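Local coordinates for glucosidase (Croceicoccus marinus, PDB 5Z3K), which probably hydrolyses O-glycosidic bonds as a beta-glucosidase of glycoside hydrolase family 39, at residues Q97-G102 with E146-H151. Sequence-based numbering, arbitrary orientation.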
ATOM      1  N   GLN A  97       5.994  -4.123 -16.833  1.00 10.86           N
ATOM      2  CA  GLN A  97       5.033  -5.046 -16.233  1.00 14.42           C
ATOM      3  C   GLN A  97       3.945  -4.285 -15.498  1.00 12.72           C
ATOM      4  O   GLN A  97       2.753  -4.595 -15.632  1.00 12.87           O
ATOM      5  CB  GLN A  97       5.730  -6.000 -15.262  1.00 13.21           C
ATOM      6  CG  GLN A  97       6.622  -7.046 -15.934  1.00 11.89           C
ATOM      7  CD  GLN A  97       7.510  -7.768 -14.939  1.00 13.25           C
ATOM      8  OE1 GLN A  97       7.409  -7.554 -13.725  1.00 12.18           O
ATOM      9  NE2 GLN A  97       8.398  -8.628 -15.448  1.00 14.38           N
ATOM     10  N   THR A  98       4.340  -3.280 -14.723  1.00  9.53           N
ATOM     11  CA  THR A  98       3.374  -2.538 -13.927  1.00 11.60           C
ATOM     12  C   THR A  98       2.411  -1.776 -14.823  1.00 12.63           C
ATOM     13  O   THR A  98       1.196  -1.773 -14.581  1.00 11.63           O
ATOM     14  CB  THR A  98       4.107  -1.593 -12.972  1.00 12.71           C
ATOM     15  OG1 THR A  98       4.994  -2.348 -12.130  1.00 10.82           O
ATOM     16  CG2 THR A  98       3.107  -0.835 -12.110  1.00 10.29           C
ATOM     17  N   ARG A  99       2.930  -1.136 -15.875  1.00 10.79           N
ATOM     18  CA  ARG A  99       2.045  -0.396 -16.768  1.00 16.35           C
ATOM     19  C   ARG A  99       1.114  -1.327 -17.543  1.00 13.17           C
ATOM     20  O   ARG A  99      -0.005  -0.926 -17.883  1.00 14.85           O
ATOM     21  CB  ARG A  99       2.859   0.480 -17.731  1.00 14.70           C
ATOM     22  CG  ARG A  99       3.734   1.552 -17.054  1.00 12.50           C
ATOM     23  CD  ARG A  99       2.896   2.602 -16.284  1.00 14.65           C
ATOM     24  NE  ARG A  99       2.066   3.395 -17.188  1.00 18.33           N
ATOM     25  CZ  ARG A  99       0.944   4.014 -16.829  1.00 26.54           C
ATOM     26  NH1 ARG A  99       0.493   3.920 -15.585  1.00 24.86           N
ATOM     27  NH2 ARG A  99       0.261   4.718 -17.720  1.00 27.47           N
ATOM     28  N   SER A 100       1.539  -2.569 -17.814  1.00  9.16           N
ATOM     29  CA  SER A 100       0.714  -3.475 -18.598  1.00 14.51           C
ATOM     30  C   SER A 100      -0.548  -3.912 -17.860  1.00 16.93           C
ATOM     31  O   SER A 100      -1.502  -4.348 -18.506  1.00 15.23           O
ATOM     32  CB  SER A 100       1.532  -4.702 -19.020  1.00 15.49           C
ATOM     33  OG  SER A 100       1.636  -5.628 -17.958  1.00 14.58           O
ATOM     34  N   ILE A 101      -0.581  -3.806 -16.529  1.00 13.52           N
ATOM     35  CA  ILE A 101      -1.793  -4.081 -15.766  1.00 13.11           C
ATOM     36  C   ILE A 101      -2.517  -2.797 -15.373  1.00 14.61           C
ATOM     37  O   ILE A 101      -3.468  -2.843 -14.587  1.00 13.79           O
ATOM     38  CB  ILE A 101      -1.495  -4.946 -14.528  1.00 13.28           C
ATOM     39  CG1 ILE A 101      -0.648  -4.171 -13.503  1.00 12.34           C
ATOM     40  CG2 ILE A 101      -0.834  -6.274 -14.935  1.00 16.19           C
ATOM     41  CD1 ILE A 101      -0.674  -4.770 -12.126  1.00 12.84           C
ATOM     42  N   GLY A 102      -2.096  -1.651 -15.911  1.00 16.01           N
ATOM     43  CA  GLY A 102      -2.819  -0.412 -15.704  1.00 16.48           C
ATOM     44  C   GLY A 102      -2.501   0.299 -14.410  1.00 15.21           C
ATOM     45  O   GLY A 102      -3.232   1.215 -14.018  1.00 17.77           O
ATOM     46  N   GLU A 146       6.970   6.862 -22.018  1.00 19.62           N
ATOM     47  CA  GLU A 146       6.205   8.098 -21.950  1.00 21.60           C
ATOM     48  C   GLU A 146       5.247   8.013 -20.765  1.00 21.08           C
ATOM     49  O   GLU A 146       4.406   7.108 -20.706  1.00 20.46           O
ATOM     50  CB  GLU A 146       5.436   8.349 -23.248  1.00 21.03           C
ATOM     51  CG  GLU A 146       6.307   8.401 -24.510  1.00 21.92           C
ATOM     52  CD  GLU A 146       7.251   9.602 -24.560  1.00 31.44           C
ATOM     53  OE1 GLU A 146       8.299   9.499 -25.229  1.00 36.71           O
ATOM     54  OE2 GLU A 146       6.953  10.653 -23.950  1.00 32.68           O
ATOM     55  N   ASN A 147       5.390   8.943 -19.820  1.00 17.58           N
ATOM     56  CA  ASN A 147       4.413   9.113 -18.741  1.00 20.55           C
ATOM     57  C   ASN A 147       4.205   7.837 -17.927  1.00 17.31           C
ATOM     58  O   ASN A 147       3.087   7.516 -17.530  1.00 17.93           O
ATOM     59  CB  ASN A 147       3.086   9.611 -19.301  1.00 26.13           C
ATOM     60  CG  ASN A 147       3.198  11.006 -19.809  1.00 32.10           C
ATOM     61  OD1 ASN A 147       3.991  11.770 -19.277  1.00 28.11           O
ATOM     62  ND2 ASN A 147       2.434  11.355 -20.837  1.00 32.17           N
ATOM     63  N   ALA A 148       5.286   7.122 -17.639  1.00 16.66           N
ATOM     64  CA  ALA A 148       5.134   5.847 -16.950  1.00 17.94           C
ATOM     65  C   ALA A 148       5.145   5.974 -15.434  1.00 15.86           C
ATOM     66  O   ALA A 148       4.620   5.088 -14.752  1.00 15.53           O
ATOM     67  CB  ALA A 148       6.231   4.869 -17.387  1.00 13.08           C
ATOM     68  N   VAL A 149       5.712   7.047 -14.889  1.00 15.94           N
ATOM     69  CA  VAL A 149       5.892   7.198 -13.446  1.00 14.26           C
ATOM     70  C   VAL A 149       5.301   8.536 -13.035  1.00 16.91           C
ATOM     71  O   VAL A 149       5.867   9.593 -13.350  1.00 18.94           O
ATOM     72  CB  VAL A 149       7.372   7.107 -13.041  1.00 17.10           C
ATOM     73  CG1 VAL A 149       7.526   7.274 -11.543  1.00 14.48           C
ATOM     74  CG2 VAL A 149       7.940   5.786 -13.486  1.00 15.06           C
ATOM     75  N   SER A 150       4.190   8.496 -12.292  1.00 14.32           N
ATOM     76  CA  SER A 150       3.500   9.713 -11.890  1.00 17.15           C
ATOM     77  C   SER A 150       3.979  10.269 -10.556  1.00 21.12           C
ATOM     78  O   SER A 150       3.791  11.462 -10.295  1.00 20.27           O
ATOM     79  CB  SER A 150       1.993   9.454 -11.804  1.00 15.75           C
ATOM     80  OG  SER A 150       1.714   8.500 -10.792  1.00 18.85           O
ATOM     81  N   HIS A 151       4.584   9.440  -9.714  1.00 16.49           N
ATOM     82  CA  HIS A 151       4.954   9.814  -8.361  1.00 18.62           C
ATOM     83  C   HIS A 151       6.412   9.464  -8.120  1.00 17.42           C
ATOM     84  O   HIS A 151       6.845   8.351  -8.433  1.00 12.70           O
ATOM     85  CB  HIS A 151       4.066   9.092  -7.350  1.00 18.41           C
ATOM     86  CG  HIS A 151       2.687   9.658  -7.244  1.00 17.71           C
ATOM     87  ND1 HIS A 151       1.767   9.568  -8.269  1.00 22.35           N
ATOM     88  CD2 HIS A 151       2.070  10.329  -6.242  1.00 20.02           C
ATOM     89  CE1 HIS A 151       0.642  10.157  -7.899  1.00 22.54           C
ATOM     90  NE2 HIS A 151       0.799  10.624  -6.672  1.00 23.76           N
TER
HETATM   91  O   HOH W   1       3.134   4.818 -19.529  1.00 29.36           O
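The CA atoms of R99 and A148, 7.0 Å apart, are the nearest CA pair across the two segments, where the C-terminal end of helix 89-100 faces the loop leading into strand 151-154. Both are connecting elements of the TIM-barrel domain, outside the closed parallel barrel of eight strands: helix 89-100 leads through a turn into strand 104-109, next to strand 151-154. A Schellman motif ends the helix, with G102 N bonded to R99 O (3.0 Å) and A103 N directed to T98 O; G102, at phi 83°, is its C-prime residue.

Across the gap the contact is carried by one side chain and no direct hydrogen bond. R99 has CG anti to its carbonyl carbon (chi1 -61°), and further bends at chi2 and chi3 fold the chain over A148. R99 CD lies 3.4 Å from A148 O, and R99 CG meets the methyl CB of A148 at 4.2 Å. The guanidinium presents one face to N147 O, which lies 3.8 Å above the guanidinium plane, displaced from its centre to the NH2 side, while NH1 bonds A103 O just beyond the helix. An alanine in place of R99 would probably leave A103 O without this donor and open a gap beside A148. A water bridges the segments, accepting from R99 NE at 2.9 Å and donating to E146 O at the same distance.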